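Local coordinates for protein carboxyvinyl-carboxyphosphonate phosphorylmutase (Bacillus anthracis, PDB 4IQD) that belongs to the phosphoenolpyruvate phosphomutase family of TIM-barrel proteins and binds pyruvic acid, at residues Leu140-Lys154 with Glu179-Ala191. Sequence-based numbering, arbitrary orientation.
Sequences LVTTEELVQKIKAIK and ERANAYVKAGADA
Arg180 reaches from its helix to the loop that leads into helix 143-154, where its guanidinium grips the carbonyl of Val141: NH2 gives O the better bond (2.8 Å), and NH1 adds a weak one. The long, extended arginine chain spans the gap, and its several N-H groups let it also hold Tyr184, whose OH takes a 2.8 Å bond from Arg180 NH1 in the guanidinium plane. Thr143 OG1 lies over one guanidinium face and Leu140 CB over the other. Tyr184 is a knob among Thr143, Leu146, Val147 and Ile150. A chi1 of -173° swings Leu146 CG away from its backbone N, and chi2 of 56° then lays CD2 over the ring centre, 3.5 Å from the Tyr184 centroid, a CH-pi contact; Thr143 O meets the ring edge. Small Ala187 lets Val147 CG1 and Ile150 CG2 close on its CB. Next to it Gly188 takes the positive phi of a Schellman motif, a conformation suited to glycine, and Lys154 CG packs directly on its CA (3.8 Å). The two helices run nearly parallel, 24° apart with axes 8.9 Å from each other, as consecutive outer helices of a beta/alpha barrel. Strand 161-166 connects them and receives Arg180 on Thr166, while Leu146 packs inward on Ile123 of strand 120-124.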
loop_
_atom_site.group_PDB
_atom_site.type_symbol
_atom_site.label_atom_id
_atom_site.label_comp_id
_atom_site.label_asym_id
_atom_site.label_seq_id
_atom_site.Cartn_x
_atom_site.Cartn_y
_atom_site.Cartn_z
ATOM N N LEU A 140 23.880 -4.830 20.403
ATOM C CA LEU A 140 24.134 -5.488 19.129
ATOM C C LEU A 140 24.575 -6.918 19.364
ATOM O O LEU A 140 24.978 -7.277 20.469
ATOM C CB LEU A 140 25.236 -4.756 18.374
ATOM C CG LEU A 140 25.077 -3.246 18.224
ATOM C CD1 LEU A 140 26.333 -2.662 17.622
ATOM C CD2 LEU A 140 23.864 -2.915 17.369
ATOM N N VAL A 141 24.505 -7.733 18.319
ATOM C CA VAL A 141 25.022 -9.088 18.389
ATOM C C VAL A 141 26.527 -9.027 18.226
ATOM O O VAL A 141 27.074 -7.994 17.840
ATOM C CB VAL A 141 24.452 -9.976 17.277
ATOM C CG1 VAL A 141 22.936 -10.016 17.351
ATOM C CG2 VAL A 141 24.919 -9.488 15.910
ATOM N N THR A 142 27.198 -10.132 18.520
ATOM C CA THR A 142 28.638 -10.187 18.349
ATOM C C THR A 142 28.964 -10.066 16.875
ATOM O O THR A 142 28.117 -10.316 16.016
ATOM C CB THR A 142 29.224 -11.498 18.875
ATOM O OG1 THR A 142 28.617 -12.599 18.190
ATOM C CG2 THR A 142 28.970 -11.630 20.361
ATOM N N THR A 143 30.195 -9.669 16.587
ATOM C CA THR A 143 30.648 -9.548 15.214
ATOM C C THR A 143 30.512 -10.884 14.493
ATOM O O THR A 143 30.046 -10.934 13.358
ATOM C CB THR A 143 32.102 -9.065 15.151
ATOM O OG1 THR A 143 32.222 -7.831 15.870
ATOM C CG2 THR A 143 32.528 -8.848 13.713
ATOM N N GLU A 144 30.904 -11.959 15.170
ATOM C CA GLU A 144 30.813 -13.309 14.619
ATOM C C GLU A 144 29.378 -13.668 14.283
ATOM O O GLU A 144 29.105 -14.346 13.291
ATOM C CB GLU A 144 31.358 -14.329 15.617
ATOM C CG GLU A 144 31.024 -15.773 15.267
ATOM C CD GLU A 144 31.368 -16.742 16.380
ATOM O OE1 GLU A 144 30.806 -16.602 17.488
ATOM O OE2 GLU A 144 32.202 -17.641 16.147
ATOM N N GLU A 145 28.461 -13.201 15.120
ATOM C CA GLU A 145 27.054 -13.520 14.971
ATOM C C GLU A 145 26.519 -13.078 13.611
ATOM O O GLU A 145 25.785 -13.819 12.962
ATOM C CB GLU A 145 26.253 -12.887 16.107
ATOM C CG GLU A 145 25.192 -13.795 16.700
ATOM C CD GLU A 145 24.733 -13.336 18.074
ATOM O OE1 GLU A 145 25.599 -12.959 18.899
ATOM O OE2 GLU A 145 23.508 -13.347 18.323
ATOM N N LEU A 146 26.896 -11.881 13.172
ATOM C CA LEU A 146 26.497 -11.415 11.847
ATOM C C LEU A 146 27.343 -12.074 10.767
ATOM O O LEU A 146 26.853 -12.369 9.679
ATOM C CB LEU A 146 26.593 -9.892 11.724
ATOM C CG LEU A 146 26.018 -9.382 10.396
ATOM C CD1 LEU A 146 24.581 -9.852 10.230
ATOM C CD2 LEU A 146 26.098 -7.875 10.258
ATOM N N VAL A 147 28.614 -12.298 11.080
ATOM C CA VAL A 147 29.547 -12.921 10.152
ATOM C C VAL A 147 29.009 -14.251 9.650
ATOM O O VAL A 147 29.010 -14.519 8.450
ATOM C CB VAL A 147 30.931 -13.124 10.808
ATOM C CG1 VAL A 147 31.700 -14.256 10.135
ATOM C CG2 VAL A 147 31.728 -11.828 10.770
ATOM N N GLN A 148 28.531 -15.074 10.573
ATOM C CA GLN A 148 27.961 -16.363 10.216
ATOM C C GLN A 148 26.712 -16.207 9.355
ATOM O O GLN A 148 26.516 -16.948 8.394
ATOM C CB GLN A 148 27.642 -17.158 11.473
ATOM C CG GLN A 148 28.872 -17.543 12.259
ATOM C CD GLN A 148 28.526 -18.195 13.573
ATOM O OE1 GLN A 148 27.510 -17.875 14.187
ATOM N NE2 GLN A 148 29.367 -19.122 14.010
ATOM N N LYS A 149 25.874 -15.235 9.698
ATOM C CA LYS A 149 24.668 -14.965 8.928
ATOM C C LYS A 149 24.991 -14.562 7.492
ATOM O O LYS A 149 24.316 -14.984 6.556
ATOM C CB LYS A 149 23.825 -13.884 9.599
ATOM C CG LYS A 149 23.088 -14.360 10.833
ATOM C CD LYS A 149 22.067 -13.337 11.295
ATOM C CE LYS A 149 21.113 -13.941 12.310
ATOM N NZ LYS A 149 20.018 -13.006 12.686
ATOM N N ILE A 150 26.023 -13.742 7.326
ATOM C CA ILE A 150 26.450 -13.314 6.002
ATOM C C ILE A 150 26.960 -14.510 5.208
ATOM O O ILE A 150 26.639 -14.671 4.031
ATOM C CB ILE A 150 27.534 -12.225 6.096
ATOM C CG1 ILE A 150 26.950 -10.962 6.734
ATOM C CG2 ILE A 150 28.103 -11.911 4.728
ATOM C CD1 ILE A 150 27.961 -9.868 6.986
ATOM N N LYS A 151 27.738 -15.357 5.873
ATOM C CA LYS A 151 28.250 -16.582 5.267
ATOM C C LYS A 151 27.114 -17.501 4.852
ATOM O O LYS A 151 27.204 -18.185 3.832
ATOM C CB LYS A 151 29.175 -17.315 6.241
ATOM C CG LYS A 151 30.493 -16.608 6.502
ATOM C CD LYS A 151 31.157 -17.102 7.779
ATOM C CE LYS A 151 31.570 -18.559 7.688
ATOM N NZ LYS A 151 32.323 -18.978 8.910
ATOM N N ALA A 152 26.052 -17.516 5.650
ATOM C CA ALA A 152 24.859 -18.290 5.326
ATOM C C ALA A 152 24.238 -17.806 4.019
ATOM O O ALA A 152 23.825 -18.605 3.178
ATOM C CB ALA A 152 23.853 -18.206 6.454
ATOM N N ILE A 153 24.178 -16.491 3.849
ATOM C CA ILE A 153 23.647 -15.915 2.624
ATOM C C ILE A 153 24.526 -16.246 1.421
ATOM O O ILE A 153 24.029 -16.757 0.420
ATOM C CB ILE A 153 23.476 -14.396 2.742
ATOM C CG1 ILE A 153 22.507 -14.066 3.876
ATOM C CG2 ILE A 153 22.965 -13.819 1.441
ATOM C CD1 ILE A 153 22.278 -12.591 4.072
ATOM N N LYS A 154 25.825 -15.972 1.529
ATOM C CA LYS A 154 26.771 -16.275 0.455
ATOM C C LYS A 154 26.711 -17.739 0.052
ATOM O O LYS A 154 26.954 -18.090 -1.099
ATOM C CB LYS A 154 28.209 -15.946 0.871
ATOM C CG LYS A 154 28.522 -14.469 1.031
ATOM C CD LYS A 154 28.122 -13.662 -0.195
ATOM C CE LYS A 154 28.836 -14.110 -1.460
ATOM N NZ LYS A 154 28.272 -13.418 -2.658
ATOM N N GLU A 179 36.022 -1.832 12.526
ATOM C CA GLU A 179 36.427 -3.218 12.723
ATOM C C GLU A 179 35.309 -4.179 12.335
ATOM O O GLU A 179 35.535 -5.127 11.585
ATOM C CB GLU A 179 36.858 -3.462 14.170
ATOM C CG GLU A 179 38.242 -2.926 14.507
ATOM C CD GLU A 179 39.351 -3.687 13.804
ATOM O OE1 GLU A 179 40.140 -3.052 13.073
ATOM O OE2 GLU A 179 39.435 -4.920 13.988
ATOM N N ARG A 180 34.109 -3.931 12.850
ATOM C CA ARG A 180 32.949 -4.748 12.515
ATOM C C ARG A 180 32.739 -4.762 11.012
ATOM O O ARG A 180 32.623 -5.824 10.409
ATOM C CB ARG A 180 31.687 -4.215 13.192
ATOM C CG ARG A 180 31.528 -4.591 14.652
ATOM C CD ARG A 180 30.126 -4.246 15.124
ATOM N NE ARG A 180 29.863 -4.664 16.495
ATOM C CZ ARG A 180 29.300 -5.820 16.833
ATOM N NH1 ARG A 180 28.945 -6.691 15.902
ATOM N NH2 ARG A 180 29.097 -6.110 18.109
ATOM N N ALA A 181 32.726 -3.572 10.419
ATOM C CA ALA A 181 32.500 -3.404 8.987
ATOM C C ALA A 181 33.429 -4.256 8.129
ATOM O O ALA A 181 32.971 -5.000 7.266
ATOM C CB ALA A 181 32.626 -1.934 8.602
ATOM N N ASN A 182 34.731 -4.151 8.372
ATOM C CA ASN A 182 35.710 -4.899 7.593
ATOM C C ASN A 182 35.571 -6.408 7.761
ATOM O O ASN A 182 35.956 -7.178 6.882
ATOM C CB ASN A 182 37.133 -4.458 7.940
ATOM C CG ASN A 182 37.483 -3.101 7.359
ATOM O OD1 ASN A 182 37.039 -2.745 6.268
ATOM N ND2 ASN A 182 38.285 -2.335 8.091
ATOM N N ALA A 183 35.021 -6.824 8.896
ATOM C CA ALA A 183 34.778 -8.238 9.145
ATOM C C ALA A 183 33.620 -8.717 8.288
ATOM O O ALA A 183 33.693 -9.771 7.659
ATOM C CB ALA A 183 34.476 -8.474 10.608
ATOM N N TYR A 184 32.554 -7.927 8.268
ATOM C CA TYR A 184 31.365 -8.258 7.501
ATOM C C TYR A 184 31.701 -8.319 6.015
ATOM O O TYR A 184 31.151 -9.134 5.277
ATOM C CB TYR A 184 30.272 -7.217 7.739
ATOM C CG TYR A 184 29.836 -7.058 9.183
ATOM C CD1 TYR A 184 30.024 -8.073 10.114
ATOM C CD2 TYR A 184 29.224 -5.888 9.609
ATOM C CE1 TYR A 184 29.616 -7.917 11.432
ATOM C CE2 TYR A 184 28.816 -5.723 10.919
ATOM C CZ TYR A 184 29.013 -6.737 11.826
ATOM O OH TYR A 184 28.603 -6.564 13.129
ATOM N N VAL A 185 32.619 -7.456 5.591
ATOM C CA VAL A 185 33.051 -7.410 4.199
ATOM C C VAL A 185 33.787 -8.682 3.800
ATOM O O VAL A 185 33.479 -9.291 2.779
ATOM C CB VAL A 185 33.961 -6.197 3.928
ATOM C CG1 VAL A 185 34.567 -6.289 2.534
ATOM C CG2 VAL A 185 33.181 -4.906 4.089
ATOM N N LYS A 186 34.756 -9.091 4.611
ATOM C CA LYS A 186 35.505 -10.302 4.308
ATOM C C LYS A 186 34.605 -11.529 4.407
ATOM O O LYS A 186 34.887 -12.568 3.813
ATOM C CB LYS A 186 36.719 -10.441 5.227
ATOM C CG LYS A 186 36.544 -11.413 6.373
ATOM C CD LYS A 186 37.897 -11.804 6.935
ATOM C CE LYS A 186 38.801 -12.337 5.831
ATOM N NZ LYS A 186 40.159 -12.691 6.328
ATOM N N ALA A 187 33.515 -11.395 5.156
ATOM C CA ALA A 187 32.566 -12.485 5.326
ATOM C C ALA A 187 31.713 -12.647 4.075
ATOM O O ALA A 187 31.153 -13.714 3.829
ATOM C CB ALA A 187 31.692 -12.243 6.548
ATOM N N GLY A 188 31.616 -11.586 3.282
ATOM C CA GLY A 188 30.921 -11.671 2.012
ATOM C C GLY A 188 30.090 -10.461 1.648
ATOM O O GLY A 188 29.582 -10.378 0.533
ATOM N N ALA A 189 29.940 -9.524 2.577
ATOM C CA ALA A 189 29.159 -8.323 2.300
ATOM C C ALA A 189 29.813 -7.509 1.190
ATOM O O ALA A 189 31.036 -7.407 1.126
ATOM C CB ALA A 189 28.991 -7.486 3.559
ATOM N N ASP A 190 28.992 -6.946 0.309
ATOM C CA ASP A 190 29.489 -6.217 -0.852
ATOM C C ASP A 190 29.482 -4.711 -0.616
ATOM O O ASP A 190 30.080 -3.951 -1.379
ATOM C CB ASP A 190 28.647 -6.552 -2.082
ATOM C CG ASP A 190 28.429 -8.042 -2.250
ATOM O OD1 ASP A 190 29.405 -8.756 -2.554
ATOM O OD2 ASP A 190 27.279 -8.500 -2.083
ATOM N N ALA A 191 28.804 -4.288 0.446
ATOM C CA ALA A 191 28.641 -2.869 0.746
ATOM C C ALA A 191 28.318 -2.658 2.220
ATOM O O ALA A 191 27.801 -3.559 2.880
ATOM C CB ALA A 191 27.543 -2.272 -0.128
HETATM O O HOH W 1 27.098 -11.276 -3.280
#